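Putative HpcE protein (PDB 6V77) belongs to the fumarylacetoacetate hydrolase (FAH) family and is a mostly beta metalloprotein that holds a zinc ion bound by acidic side chains. Local coordinates at residues E196-N202 against D259-I265. Sequence-based numbering, arbitrary orientation.
Sequences ELGAEIN and DELRTYI
Tyr264 lays its ring over Gly198, whose CA sits 3.9 Å from the Tyr264 ring centroid, a CH-pi contact over the face. With chi1 at 68° the tyrosine CG stands between its own backbone N and carbonyl carbon, which swings the ring across to the neighbouring strand, where glycine leaves room for it. Strands 196-201 and 260-265 run antiparallel: Gly198 with Tyr264 and Glu200 with Arg262 form hydrogen-bonded pairs, the latter joined by two backbone bonds of 2.8 Å, Glu200 N to Arg262 O and Arg262 N to Glu200 O.

Glu200 and Arg262 lie side by side; Glu200 OE2 comes to the edge of the Arg262 guanidinium, 3.2 Å from NH1, in a salt bridge with the two planes 39° apart. A water donates to Glu200 OE2 and also bonds Tyr264 OH, while Arg262 NE pairs with Glu270. Asn202 N donates to Glu260 O while its OD1 accepts from Glu260 N at 2.9 Å; its ND2 reaches Asp259 OD1 from above the carboxylate plane, and Asp259 OD2 accepts from Ala256 N.

Opposite Tyr264, Glu200 and Arg262, the largely apolar face of Leu197, Ala199, Ile201, Leu261, Thr263 and Ile265 packs Ile201 CG1 on Leu261 CD1 (3.7 Å); Thr263 OG1 bonds Gln151 NE2. This face meets Trp120 and Leu124 of strand 118-128, which carries zinc ligands Glu121 and Glu123. Strand 204-210 pairs with 196-201 and 269-277 with 260-265, making both inner strands of a mixed five-stranded sheet.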
ATOM      1  N   GLU B 196     -25.334  11.519   1.435  1.00 23.79           N
ATOM      2  CA  GLU B 196     -25.799  11.238   0.075  1.00 24.24           C
ATOM      3  C   GLU B 196     -24.633  11.298  -0.909  1.00 24.54           C
ATOM      4  O   GLU B 196     -23.859  12.261  -0.904  1.00 24.32           O
ATOM      5  CB  GLU B 196     -26.879  12.250  -0.322  1.00 24.99           C
ATOM      6  CG  GLU B 196     -27.465  12.047  -1.739  1.00 25.61           C
ATOM      7  CD  GLU B 196     -28.440  13.148  -2.095  1.00 26.37           C
ATOM      8  OE1 GLU B 196     -28.049  14.330  -2.047  1.00 27.76           O
ATOM      9  OE2 GLU B 196     -29.611  12.844  -2.405  1.00 28.39           O
ATOM     10  N   LEU B 197     -24.502  10.271  -1.755  1.00 24.34           N
ATOM     11  CA  LEU B 197     -23.410  10.222  -2.735  1.00 23.71           C
ATOM     12  C   LEU B 197     -23.937   9.707  -4.072  1.00 26.96           C
ATOM     13  O   LEU B 197     -24.948   9.002  -4.136  1.00 24.85           O
ATOM     14  CB  LEU B 197     -22.215   9.367  -2.252  1.00 23.03           C
ATOM     15  CG  LEU B 197     -22.265   7.838  -2.253  1.00 23.62           C
ATOM     16  CD1 LEU B 197     -20.913   7.273  -1.815  1.00 22.81           C
ATOM     17  CD2 LEU B 197     -23.408   7.303  -1.371  1.00 24.28           C
ATOM     18  N   GLY B 198     -23.266  10.098  -5.145  1.00 24.40           N
ATOM     19  CA  GLY B 198     -23.721   9.651  -6.448  1.00 25.08           C
ATOM     20  C   GLY B 198     -22.734  10.014  -7.533  1.00 28.10           C
ATOM     21  O   GLY B 198     -21.671  10.586  -7.280  1.00 24.84           O
ATOM     22  N   ALA B 199     -23.116   9.674  -8.763  1.00 26.42           N
ATOM     23  CA  ALA B 199     -22.269   9.900  -9.922  1.00 25.93           C
ATOM     24  C   ALA B 199     -23.172  10.024 -11.130  1.00 26.92           C
ATOM     25  O   ALA B 199     -24.240   9.408 -11.175  1.00 28.49           O
ATOM     26  CB  ALA B 199     -21.259   8.766 -10.149  1.00 25.64           C
ATOM     27  N   GLU B 200     -22.737  10.839 -12.096  1.00 27.24           N
ATOM     28  CA  GLU B 200     -23.458  11.046 -13.350  1.00 28.26           C
ATOM     29  C   GLU B 200     -22.471  10.955 -14.503  1.00 28.50           C
ATOM     30  O   GLU B 200     -21.305  11.340 -14.370  1.00 29.36           O
ATOM     31  CB  GLU B 200     -24.176  12.419 -13.393  1.00 31.06           C
ATOM     32  CG  GLU B 200     -25.116  12.615 -12.233  1.00 41.32           C
ATOM     33  CD  GLU B 200     -25.406  14.070 -11.941  1.00 51.57           C
ATOM     34  OE1 GLU B 200     -24.850  14.955 -12.632  1.00 50.23           O
ATOM     35  OE2 GLU B 200     -26.198  14.316 -11.009  1.00 51.41           O
ATOM     36  N   ILE B 201     -22.938  10.428 -15.638  1.00 29.40           N
ATOM     37  CA  ILE B 201     -22.137  10.351 -16.847  1.00 29.84           C
ATOM     38  C   ILE B 201     -22.875  11.148 -17.911  1.00 30.88           C
ATOM     39  O   ILE B 201     -24.046  10.867 -18.196  1.00 35.87           O
ATOM     40  CB  ILE B 201     -21.921   8.907 -17.316  1.00 34.55           C
ATOM     41  CG1 ILE B 201     -21.143   8.127 -16.260  1.00 34.44           C
ATOM     42  CG2 ILE B 201     -21.187   8.898 -18.649  1.00 38.28           C
ATOM     43  CD1 ILE B 201     -20.917   6.702 -16.653  1.00 39.43           C
ATOM     44  N   ASN B 202     -22.203  12.161 -18.459  1.00 31.00           N
ATOM     45  CA  ASN B 202     -22.798  13.050 -19.446  1.00 33.90           C
ATOM     46  C   ASN B 202     -24.146  13.579 -18.960  1.00 33.46           C
ATOM     47  O   ASN B 202     -25.106  13.707 -19.721  1.00 33.46           O
ATOM     48  CB  ASN B 202     -22.904  12.338 -20.789  1.00 41.85           C
ATOM     49  CG  ASN B 202     -21.565  11.790 -21.239  1.00 42.76           C
ATOM     50  OD1 ASN B 202     -20.521  12.371 -20.937  1.00 33.29           O
ATOM     51  ND2 ASN B 202     -21.582  10.661 -21.946  1.00 37.37           N
ATOM     52  N   ASP B 259     -16.441  10.665 -22.465  1.00 31.18           N
ATOM     53  CA  ASP B 259     -17.388  10.649 -21.352  1.00 30.32           C
ATOM     54  C   ASP B 259     -16.930  11.596 -20.253  1.00 33.94           C
ATOM     55  O   ASP B 259     -15.737  11.714 -19.971  1.00 36.14           O
ATOM     56  CB  ASP B 259     -17.530   9.243 -20.760  1.00 32.08           C
ATOM     57  CG  ASP B 259     -18.419   8.344 -21.574  1.00 35.72           C
ATOM     58  OD1 ASP B 259     -19.091   8.851 -22.492  1.00 36.31           O
ATOM     59  OD2 ASP B 259     -18.436   7.124 -21.298  1.00 33.52           O
ATOM     60  N   GLU B 260     -17.893  12.269 -19.630  1.00 31.64           N
ATOM     61  CA  GLU B 260     -17.649  13.138 -18.487  1.00 32.62           C
ATOM     62  C   GLU B 260     -18.355  12.546 -17.280  1.00 30.29           C
ATOM     63  O   GLU B 260     -19.569  12.315 -17.315  1.00 34.23           O
ATOM     64  CB  GLU B 260     -18.148  14.560 -18.749  1.00 39.43           C
ATOM     65  CG  GLU B 260     -17.210  15.380 -19.595  1.00 52.19           C
ATOM     66  CD  GLU B 260     -17.602  16.832 -19.614  1.00 66.34           C
ATOM     67  OE1 GLU B 260     -17.033  17.614 -18.825  1.00 67.14           O
ATOM     68  OE2 GLU B 260     -18.501  17.179 -20.406  1.00 67.94           O
ATOM     69  N   LEU B 261     -17.598  12.320 -16.214  1.00 26.74           N
ATOM     70  CA  LEU B 261     -18.085  11.630 -15.031  1.00 26.03           C
ATOM     71  C   LEU B 261     -18.050  12.627 -13.885  1.00 27.84           C
ATOM     72  O   LEU B 261     -16.968  13.048 -13.459  1.00 26.54           O
ATOM     73  CB  LEU B 261     -17.218  10.413 -14.719  1.00 27.31           C
ATOM     74  CG  LEU B 261     -17.497   9.649 -13.422  1.00 26.24           C
ATOM     75  CD1 LEU B 261     -18.811   8.904 -13.535  1.00 26.32           C
ATOM     76  CD2 LEU B 261     -16.345   8.684 -13.135  1.00 25.69           C
ATOM     77  N   ARG B 262     -19.221  12.990 -13.383  1.00 25.68           N
ATOM     78  CA  ARG B 262     -19.331  13.874 -12.234  1.00 26.71           C
ATOM     79  C   ARG B 262     -19.595  13.015 -11.003  1.00 24.92           C
ATOM     80  O   ARG B 262     -20.486  12.162 -11.012  1.00 26.85           O
ATOM     81  CB  ARG B 262     -20.442  14.910 -12.449  1.00 26.09           C
ATOM     82  CG  ARG B 262     -20.747  15.756 -11.203  1.00 25.87           C
ATOM     83  CD  ARG B 262     -21.780  16.851 -11.501  1.00 27.91           C
ATOM     84  NE  ARG B 262     -22.107  17.559 -10.275  1.00 34.54           N
ATOM     85  CZ  ARG B 262     -23.087  17.205  -9.446  1.00 39.93           C
ATOM     86  NH1 ARG B 262     -23.869  16.170  -9.730  1.00 38.92           N
ATOM     87  NH2 ARG B 262     -23.294  17.899  -8.339  1.00 43.25           N
ATOM     88  N   THR B 263     -18.807  13.227  -9.953  1.00 24.08           N
ATOM     89  CA  THR B 263     -18.853  12.433  -8.736  1.00 24.36           C
ATOM     90  C   THR B 263     -19.144  13.402  -7.595  1.00 25.24           C
ATOM     91  O   THR B 263     -18.546  14.477  -7.547  1.00 24.86           O
ATOM     92  CB  THR B 263     -17.507  11.722  -8.515  1.00 27.03           C
ATOM     93  OG1 THR B 263     -17.201  10.891  -9.643  1.00 29.04           O
ATOM     94  CG2 THR B 263     -17.501  10.872  -7.243  1.00 22.78           C
ATOM     95  N   TYR B 264     -20.082  13.062  -6.705  1.00 23.67           N
ATOM     96  CA  TYR B 264     -20.418  14.013  -5.642  1.00 23.74           C
ATOM     97  C   TYR B 264     -20.800  13.314  -4.346  1.00 31.49           C
ATOM     98  O   TYR B 264     -21.293  12.185  -4.340  1.00 23.88           O
ATOM     99  CB  TYR B 264     -21.572  14.944  -6.055  1.00 24.53           C
ATOM    100  CG  TYR B 264     -22.901  14.230  -6.203  1.00 25.83           C
ATOM    101  CD1 TYR B 264     -23.752  14.047  -5.108  1.00 26.14           C
ATOM    102  CD2 TYR B 264     -23.302  13.732  -7.435  1.00 28.06           C
ATOM    103  CE1 TYR B 264     -24.958  13.376  -5.246  1.00 27.64           C
ATOM    104  CE2 TYR B 264     -24.500  13.060  -7.578  1.00 31.77           C
ATOM    105  CZ  TYR B 264     -25.326  12.890  -6.476  1.00 34.23           C
ATOM    106  OH  TYR B 264     -26.520  12.224  -6.630  1.00 34.14           O
ATOM    107  N   ILE B 265     -20.577  14.020  -3.238  1.00 23.59           N
ATOM    108  CA  ILE B 265     -21.147  13.679  -1.941  1.00 23.85           C
ATOM    109  C   ILE B 265     -21.788  14.963  -1.435  1.00 26.07           C
ATOM    110  O   ILE B 265     -21.095  15.971  -1.253  1.00 25.47           O
ATOM    111  CB  ILE B 265     -20.088  13.150  -0.948  1.00 23.35           C
ATOM    112  CG1 ILE B 265     -19.413  11.881  -1.519  1.00 23.01           C
ATOM    113  CG2 ILE B 265     -20.734  12.885   0.384  1.00 23.81           C
ATOM    114  CD1 ILE B 265     -18.354  11.233  -0.590  1.00 22.72           C
TER
HETATM  115  O   HOH W   1     -27.476  12.557  -9.234  1.00 40.69           O